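Long-range contacts in carbohydrate deacetylase Agd3 (Neosartorya fumigata, PDB 6NWZ), which probably removes N-acetyl groups from the exopolysaccharide galactosaminogalactan and is required for biofilm formation by the fungus: residues 259-267 with 498-509; 543-554 with 566-574. One frame throughout, in Å; residues are numbered along the deposited sequence.

Overall arrangement
Both contacts lie in the deacetylase domain, with centres about 11 Å apart. Contact 1 is partly buried. Its outer part carries two tyrosines against helix 503-513, and a disulfide lies beneath them. Contact 2 is buried and largely aromatic: strand 542-546 and the loop after it pack on the start of helix 569-584. Polar bonds hold its outer end. The two meet directly. Asp-501 of contact 1 forms a salt bridge with Arg-551 of contact 2, and Tyr-498 packs on the zinc ligand His-546. The single direct hydrogen bond across contact 1 is weak, whereas contact 2 has a sound one at the helix start.

Contact 1 of 2, residues 259-267 with 498-509; sequences LVTDIYYPN and YNCDTPACTVQE
Tyr-264 lies flat against the side chain of Glu-509. The CG of Glu-509 sits over the centre of the Tyr-264 ring, 3.8 Å from its centroid, in a CH-pi contact. The carboxylate is nearly parallel to the ring, with 2° between the planes. CG of Tyr-264 is opposite the backbone N (chi1 175°), and the ring lies over the Glu-509 side chain. Tyr-265 buries less surface: its CD1 meets CG of Gln-508 at 3.5 Å, and the residue is poorly ordered.

The disulfide between Cys-500 and Cys-505 links the loop before the helix to its first turn and also supplies apolar surface. Tyr-264 CB rests 3.6 Å from Cys-505 SG. Ile-263 reaches the same sulfur with CG2. CG2 and CD1 of Ile-263 both lie against the Asp-501 carboxylate, and the two side chains cross at about a right angle.

Polar links across the contact are few. Tyr-264 N gives a weak hydrogen bond to Asn-499 O at 2.9 Å. The CA of Ile-263 makes a C-H...O contact with the same oxygen. A water joins Thr-261 OG1 to Tyr-498 O. At the helix start Thr-502 is the N-cap, its OG1 accepting from Cys-505 N at 3.1 Å.

Asp-501 OD2 forms a salt bridge with Arg-551. Tyr-264 OH bonds Asp-512, further along helix 503-513. Strand 261-262 pairs with strand 270-271, whose Phe-271 touches Ile-263 and Asp-501. Helices 520-536 and 569-584 pack against Pro-503 and Thr-506.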
loop_
_atom_site.group_PDB
_atom_site.type_symbol
_atom_site.label_atom_id
_atom_site.label_comp_id
_atom_site.label_asym_id
_atom_site.label_seq_id
_atom_site.Cartn_x
_atom_site.Cartn_y
_atom_site.Cartn_z
ATOM N N LEU A 259 -5.992 -11.906 -24.830
ATOM C CA LEU A 259 -4.826 -11.914 -25.700
ATOM C C LEU A 259 -4.055 -13.222 -25.562
ATOM O O LEU A 259 -4.231 -13.985 -24.609
ATOM C CB LEU A 259 -3.895 -10.742 -25.377
ATOM C CG LEU A 259 -4.370 -9.315 -25.651
ATOM C CD1 LEU A 259 -3.267 -8.312 -25.339
ATOM C CD2 LEU A 259 -4.841 -9.173 -27.086
ATOM N N VAL A 260 -3.186 -13.468 -26.540
ATOM C CA VAL A 260 -2.195 -14.536 -26.492
ATOM C C VAL A 260 -0.840 -13.899 -26.222
ATOM O O VAL A 260 -0.465 -12.923 -26.886
ATOM C CB VAL A 260 -2.171 -15.345 -27.801
ATOM C CG1 VAL A 260 -1.084 -16.406 -27.757
ATOM C CG2 VAL A 260 -3.524 -15.976 -28.064
ATOM N N THR A 261 -0.113 -14.433 -25.248
ATOM C CA THR A 261 1.201 -13.913 -24.900
ATOM C C THR A 261 2.244 -14.992 -25.150
ATOM O O THR A 261 1.977 -16.183 -24.957
ATOM C CB THR A 261 1.262 -13.434 -23.432
ATOM O OG1 THR A 261 1.102 -14.545 -22.551
ATOM C CG2 THR A 261 0.165 -12.397 -23.143
ATOM N N ASP A 262 3.422 -14.572 -25.608
ATOM C CA ASP A 262 4.518 -15.498 -25.853
ATOM C C ASP A 262 5.206 -15.846 -24.539
ATOM O O ASP A 262 5.636 -14.959 -23.796
ATOM C CB ASP A 262 5.525 -14.897 -26.836
ATOM C CG ASP A 262 4.898 -14.532 -28.175
ATOM O OD1 ASP A 262 4.450 -15.447 -28.895
ATOM O OD2 ASP A 262 4.853 -13.328 -28.506
ATOM N N ILE A 263 5.312 -17.138 -24.257
ATOM C CA ILE A 263 5.903 -17.613 -23.012
ATOM C C ILE A 263 7.421 -17.506 -23.087
ATOM O O ILE A 263 8.024 -17.603 -24.164
ATOM C CB ILE A 263 5.428 -19.053 -22.734
ATOM C CG1 ILE A 263 3.900 -19.070 -22.623
ATOM C CG2 ILE A 263 6.079 -19.629 -21.479
ATOM C CD1 ILE A 263 3.345 -18.046 -21.633
ATOM N N TYR A 264 8.053 -17.295 -21.930
ATOM C CA TYR A 264 9.478 -16.986 -21.869
ATOM C C TYR A 264 10.363 -18.235 -21.857
ATOM O O TYR A 264 11.266 -18.360 -22.691
ATOM C CB TYR A 264 9.769 -16.120 -20.639
ATOM C CG TYR A 264 11.241 -15.853 -20.428
ATOM C CD1 TYR A 264 11.896 -14.869 -21.155
ATOM C CD2 TYR A 264 11.977 -16.591 -19.508
ATOM C CE1 TYR A 264 13.240 -14.623 -20.968
ATOM C CE2 TYR A 264 13.324 -16.353 -19.315
ATOM C CZ TYR A 264 13.950 -15.367 -20.049
ATOM O OH TYR A 264 15.290 -15.117 -19.866
ATOM N N TYR A 265 10.137 -19.162 -20.903
ATOM C CA TYR A 265 11.104 -20.246 -20.726
ATOM C C TYR A 265 11.032 -21.262 -21.860
ATOM O O TYR A 265 12.026 -21.412 -22.592
ATOM C CB TYR A 265 10.950 -20.894 -19.347
ATOM C CG TYR A 265 11.864 -22.092 -19.182
ATOM C CD1 TYR A 265 13.245 -21.949 -19.237
ATOM C CD2 TYR A 265 11.347 -23.368 -18.994
ATOM C CE1 TYR A 265 14.087 -23.038 -19.100
ATOM C CE2 TYR A 265 12.181 -24.466 -18.855
ATOM C CZ TYR A 265 13.551 -24.291 -18.909
ATOM O OH TYR A 265 14.410 -25.359 -18.776
ATOM N N PRO A 266 9.919 -21.989 -22.077
ATOM C CA PRO A 266 9.863 -22.813 -23.287
ATOM C C PRO A 266 9.700 -21.907 -24.495
ATOM O O PRO A 266 8.580 -21.675 -24.959
ATOM C CB PRO A 266 8.639 -23.715 -23.060
ATOM C CG PRO A 266 8.250 -23.518 -21.613
ATOM C CD PRO A 266 8.673 -22.117 -21.301
ATOM N N ASN A 267 10.817 -21.370 -24.985
ATOM C CA ASN A 267 10.774 -20.357 -26.032
ATOM C C ASN A 267 10.028 -20.870 -27.257
ATOM O O ASN A 267 10.109 -22.052 -27.607
ATOM C CB ASN A 267 12.195 -19.938 -26.421
ATOM C CG ASN A 267 12.211 -18.775 -27.398
ATOM O OD1 ASN A 267 11.315 -17.931 -27.385
ATOM N ND2 ASN A 267 13.227 -18.731 -28.255
ATOM N N TYR A 498 5.221 -11.082 -16.764
ATOM C CA TYR A 498 4.063 -10.968 -17.646
ATOM C C TYR A 498 4.002 -12.088 -18.675
ATOM O O TYR A 498 2.918 -12.410 -19.173
ATOM C CB TYR A 498 4.090 -9.622 -18.367
ATOM C CG TYR A 498 4.932 -9.616 -19.627
ATOM C CD1 TYR A 498 6.320 -9.540 -19.562
ATOM C CD2 TYR A 498 4.340 -9.692 -20.883
ATOM C CE1 TYR A 498 7.094 -9.535 -20.717
ATOM C CE2 TYR A 498 5.104 -9.688 -22.040
ATOM C CZ TYR A 498 6.479 -9.608 -21.951
ATOM O OH TYR A 498 7.240 -9.604 -23.099
ATOM N N ASN A 499 5.145 -12.665 -19.032
ATOM C CA ASN A 499 5.230 -13.650 -20.102
ATOM C C ASN A 499 5.541 -15.037 -19.552
ATOM O O ASN A 499 6.247 -15.830 -20.182
ATOM C CB ASN A 499 6.269 -13.230 -21.138
ATOM C CG ASN A 499 7.641 -12.988 -20.530
ATOM O OD1 ASN A 499 7.770 -12.762 -19.328
ATOM N ND2 ASN A 499 8.676 -13.031 -21.366
ATOM N N CYS A 500 5.006 -15.345 -18.372
ATOM C CA CYS A 500 5.260 -16.619 -17.717
ATOM C C CYS A 500 3.959 -17.262 -17.267
ATOM O O CYS A 500 3.037 -16.574 -16.817
ATOM C CB CYS A 500 6.191 -16.446 -16.526
ATOM S SG CYS A 500 7.921 -16.483 -17.002
ATOM N N ASP A 501 3.903 -18.592 -17.383
ATOM C CA ASP A 501 2.721 -19.359 -17.024
ATOM C C ASP A 501 3.010 -20.531 -16.093
ATOM O O ASP A 501 2.072 -21.248 -15.725
ATOM C CB ASP A 501 2.026 -19.880 -18.293
ATOM C CG ASP A 501 2.925 -20.777 -19.124
ATOM O OD1 ASP A 501 4.161 -20.693 -18.970
ATOM O OD2 ASP A 501 2.400 -21.567 -19.935
ATOM N N THR A 502 4.260 -20.750 -15.707
ATOM C CA THR A 502 4.647 -21.845 -14.829
ATOM C C THR A 502 5.651 -21.331 -13.811
ATOM O O THR A 502 6.298 -20.301 -14.034
ATOM C CB THR A 502 5.271 -23.011 -15.608
ATOM O OG1 THR A 502 6.482 -22.568 -16.236
ATOM C CG2 THR A 502 4.310 -23.538 -16.665
ATOM N N PRO A 503 5.804 -22.025 -12.677
ATOM C CA PRO A 503 6.889 -21.657 -11.750
ATOM C C PRO A 503 8.264 -21.698 -12.395
ATOM O O PRO A 503 9.084 -20.803 -12.152
ATOM C CB PRO A 503 6.753 -22.697 -10.628
ATOM C CG PRO A 503 5.317 -23.087 -10.661
ATOM C CD PRO A 503 4.931 -23.071 -12.113
ATOM N N ALA A 504 8.533 -22.714 -13.223
ATOM C CA ALA A 504 9.820 -22.807 -13.906
ATOM C C ALA A 504 10.101 -21.565 -14.740
ATOM O O ALA A 504 11.239 -21.084 -14.786
ATOM C CB ALA A 504 9.854 -24.054 -14.790
ATOM N N CYS A 505 9.078 -21.033 -15.409
ATOM C CA CYS A 505 9.270 -19.851 -16.241
ATOM C C CYS A 505 9.688 -18.648 -15.400
ATOM O O CYS A 505 10.721 -18.024 -15.665
ATOM C CB CYS A 505 7.991 -19.556 -17.028
ATOM S SG CYS A 505 8.083 -18.151 -18.179
ATOM N N THR A 506 8.884 -18.297 -14.384
ATOM C CA THR A 506 9.195 -17.114 -13.580
ATOM C C THR A 506 10.558 -17.235 -12.917
ATOM O O THR A 506 11.338 -16.274 -12.905
ATOM C CB THR A 506 8.121 -16.873 -12.514
ATOM O OG1 THR A 506 7.635 -18.126 -12.017
ATOM C CG2 THR A 506 6.976 -16.052 -13.074
ATOM N N VAL A 507 10.863 -18.405 -12.356
ATOM C CA VAL A 507 12.155 -18.593 -11.705
ATOM C C VAL A 507 13.285 -18.388 -12.704
ATOM O O VAL A 507 14.300 -17.753 -12.394
ATOM C CB VAL A 507 12.219 -19.980 -11.037
ATOM C CG1 VAL A 507 13.611 -20.251 -10.502
ATOM C CG2 VAL A 507 11.203 -20.063 -9.912
ATOM N N GLN A 508 13.114 -18.892 -13.927
ATOM C CA GLN A 508 14.152 -18.745 -14.942
ATOM C C GLN A 508 14.368 -17.280 -15.308
ATOM O O GLN A 508 15.504 -16.792 -15.322
ATOM C CB GLN A 508 13.789 -19.559 -16.181
ATOM C CG GLN A 508 14.949 -19.745 -17.117
ATOM C CD GLN A 508 16.119 -20.406 -16.428
ATOM O OE1 GLN A 508 15.948 -21.377 -15.688
ATOM N NE2 GLN A 508 17.314 -19.875 -16.648
ATOM N N GLU A 509 13.285 -16.561 -15.612
ATOM C CA GLU A 509 13.410 -15.148 -15.952
ATOM C C GLU A 509 13.932 -14.333 -14.775
ATOM O O GLU A 509 14.686 -13.373 -14.971
ATOM C CB GLU A 509 12.060 -14.608 -16.422
ATOM C CG GLU A 509 12.148 -13.337 -17.240
ATOM C CD GLU A 509 10.835 -12.996 -17.905
ATOM O OE1 GLU A 509 9.828 -13.664 -17.598
ATOM O OE2 GLU A 509 10.808 -12.068 -18.739
HETATM O O HOH W 1 0.228 -12.807 -20.020
#

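Contact 2 of 2, residues 543-554 with 566-574; sequences YMFHQANLRNAD and KYSIFQAWV. With ZN (zinc ion), chain M.
Phe-545 stands between Phe-570 and Trp-573 and meets each at a steep angle. Phe-570 turns its edge to the face of Phe-545 in a T-shaped pair, with centroids 5.0 Å apart and planes at 79°. Phe-545 in turn presents its own edge to Trp-573. Its CZ lies over the indole face, 3.4 Å from Trp-573 CE3. Phe-570 and Trp-573 both have CG opposite the backbone N (chi1 167° and -177°), and both rings meet Phe-545. Tyr-543 completes the cluster. Trp-573 CH2 sits over its face, toward the rim, 3.8 Å from Tyr-543 CD2. Leu-550 runs beside Phe-570 in the same direction and touches it through CD2.

Beyond the rings the helix start is held by polar groups. Phe-570 N donates to Asn-549 O at 3.2 Å, tilted from the carbonyl plane. Asn-549 OD1 accepts from His-546 N, which ties the turn back to the strand, and its ND2 hydrogen-bonds Tyr-497 O. Ser-568 and Gln-571 form a capping box: Ser-568 OG takes the N-H of Gln-571 at 3.0 Å, and Gln-571 OE1 accepts from Ser-568 N and OG. At the outer end Lys-566 NZ reaches Ala-553 O at 2.8 Å, from above the carbonyl plane.

His-546 NE2 binds zinc at 2.3 Å, and Asp-255 is the second protein ligand. Strand 542-546 pairs parallel with strand 252-257, which carries Asp-255, so both ligands of this zinc lie on neighbouring strands of the mixed deacetylase sheet. The aromatic cluster packs the capped helix 569-584 on it.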
loop_
_atom_site.group_PDB
_atom_site.type_symbol
_atom_site.label_atom_id
_atom_site.label_comp_id
_atom_site.label_asym_id
_atom_site.label_seq_id
_atom_site.Cartn_x
_atom_site.Cartn_y
_atom_site.Cartn_z
ATOM N N TYR A 543 -1.349 -4.150 -7.697
ATOM C CA TYR A 543 -0.284 -5.048 -8.119
ATOM C C TYR A 543 -0.542 -5.536 -9.539
ATOM O O TYR A 543 -1.687 -5.786 -9.928
ATOM C CB TYR A 543 -0.143 -6.231 -7.139
ATOM C CG TYR A 543 0.351 -5.795 -5.773
ATOM C CD1 TYR A 543 -0.524 -5.258 -4.835
ATOM C CD2 TYR A 543 1.697 -5.896 -5.427
ATOM C CE1 TYR A 543 -0.079 -4.841 -3.590
ATOM C CE2 TYR A 543 2.151 -5.481 -4.180
ATOM C CZ TYR A 543 1.257 -4.954 -3.267
ATOM O OH TYR A 543 1.690 -4.537 -2.026
ATOM N N MET A 544 0.537 -5.672 -10.304
ATOM C CA MET A 544 0.476 -5.955 -11.732
ATOM C C MET A 544 0.661 -7.446 -11.991
ATOM O O MET A 544 1.678 -8.029 -11.593
ATOM C CB MET A 544 1.548 -5.156 -12.467
ATOM C CG MET A 544 1.685 -5.508 -13.931
ATOM S SD MET A 544 3.366 -5.228 -14.513
ATOM C CE MET A 544 4.241 -6.496 -13.600
ATOM N N PHE A 545 -0.310 -8.052 -12.676
ATOM C CA PHE A 545 -0.203 -9.425 -13.158
ATOM C C PHE A 545 -0.753 -9.490 -14.579
ATOM O O PHE A 545 -1.282 -8.508 -15.109
ATOM C CB PHE A 545 -0.937 -10.412 -12.239
ATOM C CG PHE A 545 -0.420 -10.426 -10.824
ATOM C CD1 PHE A 545 0.739 -11.115 -10.501
ATOM C CD2 PHE A 545 -1.089 -9.744 -9.819
ATOM C CE1 PHE A 545 1.221 -11.127 -9.198
ATOM C CE2 PHE A 545 -0.613 -9.752 -8.516
ATOM C CZ PHE A 545 0.544 -10.444 -8.205
ATOM N N HIS A 546 -0.620 -10.661 -15.201
ATOM C CA HIS A 546 -1.013 -10.836 -16.594
ATOM C C HIS A 546 -1.724 -12.171 -16.773
ATOM O O HIS A 546 -1.634 -13.064 -15.929
ATOM C CB HIS A 546 0.200 -10.727 -17.524
ATOM C CG HIS A 546 0.794 -9.354 -17.560
ATOM N ND1 HIS A 546 1.498 -8.822 -16.501
ATOM C CD2 HIS A 546 0.760 -8.392 -18.512
ATOM C CE1 HIS A 546 1.885 -7.595 -16.804
ATOM N NE2 HIS A 546 1.450 -7.310 -18.019
ATOM N N GLN A 547 -2.433 -12.293 -17.904
ATOM C CA GLN A 547 -3.360 -13.407 -18.088
ATOM C C GLN A 547 -2.647 -14.752 -18.068
ATOM O O GLN A 547 -3.204 -15.741 -17.574
ATOM C CB GLN A 547 -4.140 -13.231 -19.397
ATOM C CG GLN A 547 -3.283 -13.232 -20.660
ATOM C CD GLN A 547 -3.097 -14.619 -21.261
ATOM O OE1 GLN A 547 -3.905 -15.522 -21.038
ATOM N NE2 GLN A 547 -2.028 -14.790 -22.030
ATOM N N ALA A 548 -1.419 -14.812 -18.586
ATOM C CA ALA A 548 -0.682 -16.068 -18.585
ATOM C C ALA A 548 -0.400 -16.571 -17.175
ATOM O O ALA A 548 -0.171 -17.772 -16.996
ATOM C CB ALA A 548 0.629 -15.906 -19.359
ATOM N N ASN A 549 -0.423 -15.688 -16.171
ATOM C CA ASN A 549 -0.125 -16.089 -14.798
ATOM C C ASN A 549 -1.246 -16.893 -14.151
ATOM O O ASN A 549 -1.030 -17.460 -13.074
ATOM C CB ASN A 549 0.167 -14.861 -13.928
ATOM C CG ASN A 549 1.255 -13.970 -14.506
ATOM O OD1 ASN A 549 1.270 -12.762 -14.270
ATOM N ND2 ASN A 549 2.169 -14.563 -15.264
ATOM N N LEU A 550 -2.429 -16.948 -14.760
ATOM C CA LEU A 550 -3.563 -17.648 -14.172
ATOM C C LEU A 550 -3.633 -19.113 -14.581
ATOM O O LEU A 550 -4.590 -19.799 -14.207
ATOM C CB LEU A 550 -4.874 -16.945 -14.551
ATOM C CG LEU A 550 -5.018 -15.447 -14.266
ATOM C CD1 LEU A 550 -6.463 -15.014 -14.437
ATOM C CD2 LEU A 550 -4.525 -15.089 -12.882
ATOM N N ARG A 551 -2.649 -19.607 -15.331
ATOM C CA ARG A 551 -2.680 -20.986 -15.798
ATOM C C ARG A 551 -2.653 -21.941 -14.615
ATOM O O ARG A 551 -1.695 -21.956 -13.838
ATOM C CB ARG A 551 -1.499 -21.265 -16.726
ATOM C CG ARG A 551 -1.624 -22.592 -17.453
ATOM C CD ARG A 551 -0.279 -23.116 -17.909
ATOM N NE ARG A 551 -0.426 -24.273 -18.785
ATOM C CZ ARG A 551 -0.025 -24.309 -20.051
ATOM N NH1 ARG A 551 0.571 -23.256 -20.593
ATOM N NH2 ARG A 551 -0.206 -25.405 -20.772
ATOM N N ASN A 552 -3.707 -22.740 -14.480
ATOM C CA ASN A 552 -3.829 -23.686 -13.372
ATOM C C ASN A 552 -4.486 -25.008 -13.748
ATOM O O ASN A 552 -4.147 -26.033 -13.146
ATOM C CB ASN A 552 -4.630 -23.047 -12.219
ATOM C CG ASN A 552 -6.102 -22.868 -12.557
ATOM O OD1 ASN A 552 -6.928 -23.733 -12.263
ATOM N ND2 ASN A 552 -6.437 -21.739 -13.173
ATOM N N ALA A 553 -5.397 -25.037 -14.724
ATOM C CA ALA A 553 -6.194 -26.234 -14.969
ATOM C C ALA A 553 -5.332 -27.432 -15.341
ATOM O O ALA A 553 -5.709 -28.573 -15.060
ATOM C CB ALA A 553 -7.223 -25.967 -16.066
ATOM N N ASP A 554 -4.174 -27.200 -15.962
ATOM C CA ASP A 554 -3.370 -28.285 -16.511
ATOM C C ASP A 554 -1.922 -28.230 -16.035
ATOM O O ASP A 554 -1.033 -28.741 -16.722
ATOM C CB ASP A 554 -3.418 -28.260 -18.041
ATOM C CG ASP A 554 -2.894 -26.953 -18.627
ATOM O OD1 ASP A 554 -3.375 -25.868 -18.232
ATOM O OD2 ASP A 554 -1.994 -27.013 -19.488
ATOM N N LYS A 566 -3.195 -27.504 -7.427
ATOM C CA LYS A 566 -2.859 -27.024 -8.767
ATOM C C LYS A 566 -2.917 -25.494 -8.819
ATOM O O LYS A 566 -3.679 -24.885 -9.570
ATOM C CB LYS A 566 -3.784 -27.659 -9.797
ATOM C CG LYS A 566 -3.518 -29.141 -10.009
ATOM C CD LYS A 566 -4.684 -29.833 -10.692
ATOM C CE LYS A 566 -5.009 -29.180 -12.018
ATOM N NZ LYS A 566 -6.240 -29.763 -12.619
ATOM N N TYR A 567 -2.072 -24.876 -7.998
ATOM C CA TYR A 567 -1.987 -23.422 -7.934
ATOM C C TYR A 567 -1.348 -22.845 -9.193
ATOM O O TYR A 567 -0.314 -23.328 -9.661
ATOM C CB TYR A 567 -1.154 -22.994 -6.726
ATOM C CG TYR A 567 -1.806 -23.176 -5.375
ATOM C CD1 TYR A 567 -2.956 -22.476 -5.039
ATOM C CD2 TYR A 567 -1.254 -24.028 -4.426
ATOM C CE1 TYR A 567 -3.548 -22.628 -3.797
ATOM C CE2 TYR A 567 -1.837 -24.186 -3.179
ATOM C CZ TYR A 567 -2.984 -23.483 -2.871
ATOM O OH TYR A 567 -3.572 -23.632 -1.635
ATOM N N SER A 568 -1.955 -21.787 -9.726
ATOM C CA SER A 568 -1.259 -20.954 -10.696
ATOM C C SER A 568 -0.186 -20.128 -9.988
ATOM O O SER A 568 -0.179 -19.999 -8.760
ATOM C CB SER A 568 -2.235 -20.028 -11.417
ATOM O OG SER A 568 -2.749 -19.047 -10.530
ATOM N N ILE A 569 0.729 -19.560 -10.776
ATOM C CA ILE A 569 1.753 -18.708 -10.178
ATOM C C ILE A 569 1.117 -17.463 -9.572
ATOM O O ILE A 569 1.631 -16.908 -8.591
ATOM C CB ILE A 569 2.846 -18.348 -11.203
ATOM C CG1 ILE A 569 2.239 -17.708 -12.450
ATOM C CG2 ILE A 569 3.658 -19.575 -11.577
ATOM C CD1 ILE A 569 3.272 -17.347 -13.497
ATOM N N PHE A 570 -0.010 -17.011 -10.124
ATOM C CA PHE A 570 -0.730 -15.893 -9.526
ATOM C C PHE A 570 -1.332 -16.286 -8.183
ATOM O O PHE A 570 -1.180 -15.568 -7.189
ATOM C CB PHE A 570 -1.816 -15.395 -10.480
ATOM C CG PHE A 570 -2.804 -14.472 -9.835
ATOM C CD1 PHE A 570 -2.478 -13.148 -9.594
ATOM C CD2 PHE A 570 -4.057 -14.928 -9.460
ATOM C CE1 PHE A 570 -3.385 -12.296 -8.993
ATOM C CE2 PHE A 570 -4.970 -14.079 -8.862
ATOM C CZ PHE A 570 -4.634 -12.764 -8.627
ATOM N N GLN A 571 -2.022 -17.428 -8.132
ATOM C CA GLN A 571 -2.605 -17.878 -6.872
ATOM C C GLN A 571 -1.530 -18.132 -5.820
ATOM O O GLN A 571 -1.706 -17.780 -4.646
ATOM C CB GLN A 571 -3.439 -19.135 -7.105
ATOM C CG GLN A 571 -4.659 -18.896 -7.976
ATOM C CD GLN A 571 -5.274 -20.186 -8.473
ATOM O OE1 GLN A 571 -4.811 -20.767 -9.455
ATOM N NE2 GLN A 571 -6.317 -20.646 -7.794
ATOM N N ALA A 572 -0.404 -18.732 -6.218
ATOM C CA ALA A 572 0.673 -18.984 -5.264
ATOM C C ALA A 572 1.196 -17.692 -4.656
ATOM O O ALA A 572 1.603 -17.673 -3.487
ATOM C CB ALA A 572 1.814 -19.745 -5.940
ATOM N N TRP A 573 1.202 -16.606 -5.429
ATOM C CA TRP A 573 1.633 -15.324 -4.888
ATOM C C TRP A 573 0.614 -14.792 -3.889
ATOM O O TRP A 573 0.974 -14.385 -2.778
ATOM C CB TRP A 573 1.861 -14.327 -6.030
ATOM C CG TRP A 573 2.381 -12.982 -5.584
ATOM C CD1 TRP A 573 3.688 -12.593 -5.509
ATOM C CD2 TRP A 573 1.603 -11.852 -5.161
ATOM N NE1 TRP A 573 3.773 -11.296 -5.063
ATOM C CE2 TRP A 573 2.508 -10.818 -4.842
ATOM C CE3 TRP A 573 0.232 -11.616 -5.018
ATOM C CZ2 TRP A 573 2.086 -9.567 -4.391
ATOM C CZ3 TRP A 573 -0.185 -10.370 -4.572
ATOM C CH2 TRP A 573 0.740 -9.363 -4.262
ATOM N N VAL A 574 -0.667 -14.811 -4.260
ATOM C CA VAL A 574 -1.711 -14.316 -3.367
ATOM C C VAL A 574 -1.773 -15.161 -2.099
ATOM O O VAL A 574 -1.893 -14.630 -0.990
ATOM C CB VAL A 574 -3.065 -14.276 -4.102
ATOM C CG1 VAL A 574 -4.183 -13.824 -3.165
ATOM C CG2 VAL A 574 -2.975 -13.356 -5.312
HETATM ZN ZN ZN M . 0.859 -5.068 -18.336
HETATM O O HOH W 2 0.641 -21.109 -13.423
#